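Side-chain contact in factor essential for expression of methicillin resistance (Staphylococcus aureus, PDB 1LRZ), which adds glycines 2 and 3 of the pentaglycine interpeptide bridge of the cell-wall peptidoglycan, using glycyl-tRNA(Gly) as donor: residues Pro239-Asn244 / Tyr343-Glu348. Sequence-based numbering, arbitrary orientation.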
loop_
_atom_site.group_PDB
_atom_site.type_symbol
_atom_site.label_atom_id
_atom_site.label_comp_id
_atom_site.label_asym_id
_atom_site.label_seq_id
_atom_site.Cartn_x
_atom_site.Cartn_y
_atom_site.Cartn_z
ATOM N N PRO A 239 1.883 -8.771 6.688
ATOM C CA PRO A 239 0.986 -9.136 7.785
ATOM C C PRO A 239 -0.056 -10.175 7.366
ATOM O O PRO A 239 -0.586 -10.128 6.257
ATOM C CB PRO A 239 0.349 -7.804 8.171
ATOM C CG PRO A 239 0.334 -7.037 6.852
ATOM C CD PRO A 239 1.693 -7.363 6.281
ATOM N N LEU A 240 -0.319 -11.119 8.265
ATOM C CA LEU A 240 -1.310 -12.167 8.061
ATOM C C LEU A 240 -2.286 -12.128 9.242
ATOM O O LEU A 240 -1.867 -12.203 10.403
ATOM C CB LEU A 240 -0.655 -13.562 8.018
ATOM C CG LEU A 240 -1.681 -14.708 8.193
ATOM C CD1 LEU A 240 -2.491 -14.866 6.904
ATOM C CD2 LEU A 240 -0.996 -16.029 8.561
ATOM N N ALA A 241 -3.574 -11.982 8.947
ATOM C CA ALA A 241 -4.593 -11.990 9.989
ATOM C C ALA A 241 -4.950 -13.465 10.072
ATOM O O ALA A 241 -5.096 -14.132 9.033
ATOM C CB ALA A 241 -5.813 -11.171 9.556
ATOM N N TYR A 242 -5.099 -13.978 11.287
ATOM C CA TYR A 242 -5.392 -15.393 11.452
ATOM C C TYR A 242 -6.013 -15.697 12.809
ATOM O O TYR A 242 -6.066 -14.847 13.699
ATOM C CB TYR A 242 -4.094 -16.180 11.333
ATOM C CG TYR A 242 -3.183 -15.927 12.512
ATOM C CD1 TYR A 242 -3.224 -16.755 13.639
ATOM C CD2 TYR A 242 -2.341 -14.810 12.540
ATOM C CE1 TYR A 242 -2.453 -16.480 14.767
ATOM C CE2 TYR A 242 -1.566 -14.521 13.666
ATOM C CZ TYR A 242 -1.627 -15.361 14.776
ATOM O OH TYR A 242 -0.869 -15.085 15.892
ATOM N N ILE A 243 -6.472 -16.930 12.959
ATOM C CA ILE A 243 -7.044 -17.369 14.215
ATOM C C ILE A 243 -6.278 -18.606 14.651
ATOM O O ILE A 243 -6.085 -19.525 13.856
ATOM C CB ILE A 243 -8.520 -17.770 14.066
ATOM C CG1 ILE A 243 -9.362 -16.558 13.651
ATOM C CG2 ILE A 243 -9.021 -18.368 15.383
ATOM C CD1 ILE A 243 -10.825 -16.893 13.380
ATOM N N ASN A 244 -5.827 -18.601 15.902
ATOM C CA ASN A 244 -5.138 -19.736 16.509
ATOM C C ASN A 244 -6.275 -20.319 17.345
ATOM O O ASN A 244 -6.668 -19.731 18.353
ATOM C CB ASN A 244 -4.003 -19.250 17.419
ATOM C CG ASN A 244 -3.306 -20.388 18.141
ATOM O OD1 ASN A 244 -2.074 -20.414 18.236
ATOM N ND2 ASN A 244 -4.086 -21.331 18.658
ATOM N N TYR A 343 -9.913 -6.019 7.819
ATOM C CA TYR A 343 -9.864 -4.848 8.667
ATOM C C TYR A 343 -8.716 -4.941 9.665
ATOM O O TYR A 343 -8.123 -3.921 10.030
ATOM C CB TYR A 343 -11.203 -4.698 9.390
ATOM C CG TYR A 343 -12.336 -4.396 8.433
ATOM C CD1 TYR A 343 -12.563 -3.095 7.993
ATOM C CD2 TYR A 343 -13.158 -5.415 7.935
ATOM C CE1 TYR A 343 -13.571 -2.801 7.084
ATOM C CE2 TYR A 343 -14.185 -5.127 7.010
ATOM C CZ TYR A 343 -14.379 -3.812 6.598
ATOM O OH TYR A 343 -15.389 -3.479 5.726
ATOM N N ALA A 344 -8.403 -6.160 10.101
ATOM C CA ALA A 344 -7.311 -6.391 11.057
ATOM C C ALA A 344 -5.984 -6.067 10.383
ATOM O O ALA A 344 -5.132 -5.385 10.961
ATOM C CB ALA A 344 -7.321 -7.858 11.534
ATOM N N VAL A 345 -5.808 -6.552 9.154
ATOM C CA VAL A 345 -4.584 -6.284 8.402
ATOM C C VAL A 345 -4.385 -4.773 8.197
ATOM O O VAL A 345 -3.308 -4.243 8.468
ATOM C CB VAL A 345 -4.609 -6.981 7.018
ATOM C CG1 VAL A 345 -3.418 -6.502 6.164
ATOM C CG2 VAL A 345 -4.522 -8.501 7.201
ATOM N N GLN A 346 -5.420 -4.082 7.725
ATOM C CA GLN A 346 -5.309 -2.645 7.499
ATOM C C GLN A 346 -5.038 -1.902 8.812
ATOM O O GLN A 346 -4.191 -1.003 8.860
ATOM C CB GLN A 346 -6.590 -2.086 6.858
ATOM C CG GLN A 346 -6.887 -2.575 5.416
ATOM C CD GLN A 346 -5.726 -2.327 4.468
ATOM O OE1 GLN A 346 -5.128 -1.245 4.458
ATOM N NE2 GLN A 346 -5.412 -3.321 3.653
ATOM N N TRP A 347 -5.741 -2.275 9.879
ATOM C CA TRP A 347 -5.546 -1.578 11.146
ATOM C C TRP A 347 -4.124 -1.729 11.677
ATOM O O TRP A 347 -3.563 -0.789 12.250
ATOM C CB TRP A 347 -6.547 -2.065 12.192
ATOM C CG TRP A 347 -6.583 -1.204 13.424
ATOM C CD1 TRP A 347 -6.418 -1.618 14.717
ATOM C CD2 TRP A 347 -6.828 0.211 13.484
ATOM N NE1 TRP A 347 -6.540 -0.552 15.573
ATOM C CE2 TRP A 347 -6.785 0.580 14.848
ATOM C CE3 TRP A 347 -7.060 1.199 12.520
ATOM C CZ2 TRP A 347 -6.993 1.901 15.273
ATOM C CZ3 TRP A 347 -7.266 2.511 12.941
ATOM C CH2 TRP A 347 -7.221 2.849 14.309
ATOM N N GLU A 348 -3.540 -2.910 11.492
ATOM C CA GLU A 348 -2.176 -3.146 11.961
ATOM C C GLU A 348 -1.192 -2.199 11.271
ATOM O O GLU A 348 -0.343 -1.597 11.921
ATOM C CB GLU A 348 -1.756 -4.601 11.688
ATOM C CG GLU A 348 -0.274 -4.930 11.979
ATOM C CD GLU A 348 0.031 -5.086 13.465
ATOM O OE1 GLU A 348 -0.759 -5.751 14.173
ATOM O OE2 GLU A 348 1.071 -4.561 13.932
#
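Val345 of helix 341-355 packs its two methyl groups against Pro239 and Ala241 of strand 236-244. This is helix-on-sheet packing, consistent with the GNAT-like fold of FemABX proteins. Helix 341-355 is the crossover of a beta-alpha-beta unit between the parallel neighbours 325-332 and 360-365. Segments 239-244 and 343-348 run at 136° to each other, and their axes come within 7.8 Å. The close approach is consistent with the small Ala241 and Ala344 that face each other. Val345 divides its branches between two strand residues. CG1 lies anti to the backbone N (chi1 171°) and meets the proline ring at CG, 3.9 Å away. CG2 lies anti to the carbonyl carbon, beside the backbone N, and reaches Ala241 CB at 3.8 Å. The side chains of Pro239 and Val345 cross at about a right angle. Pro239 and Ala241 both point their CB atoms at the helix. Leu240 between them points away from it, and its side chain touches Pro312. No hydrogen bond links the two segments. The strand makes its backbone bonds with both neighbours in the sheet, strands 310-320 and 192-195. Phe318 of the first also touches Pro239 and Val345, and Phe195 of the second touches Pro239 and Glu348. The helix covers the strand at Pro239 and Ala241 through apolar contacts. Ala344 adds the last of these, its CB set 4.1 Å from Ala241 CB, methyl to methyl.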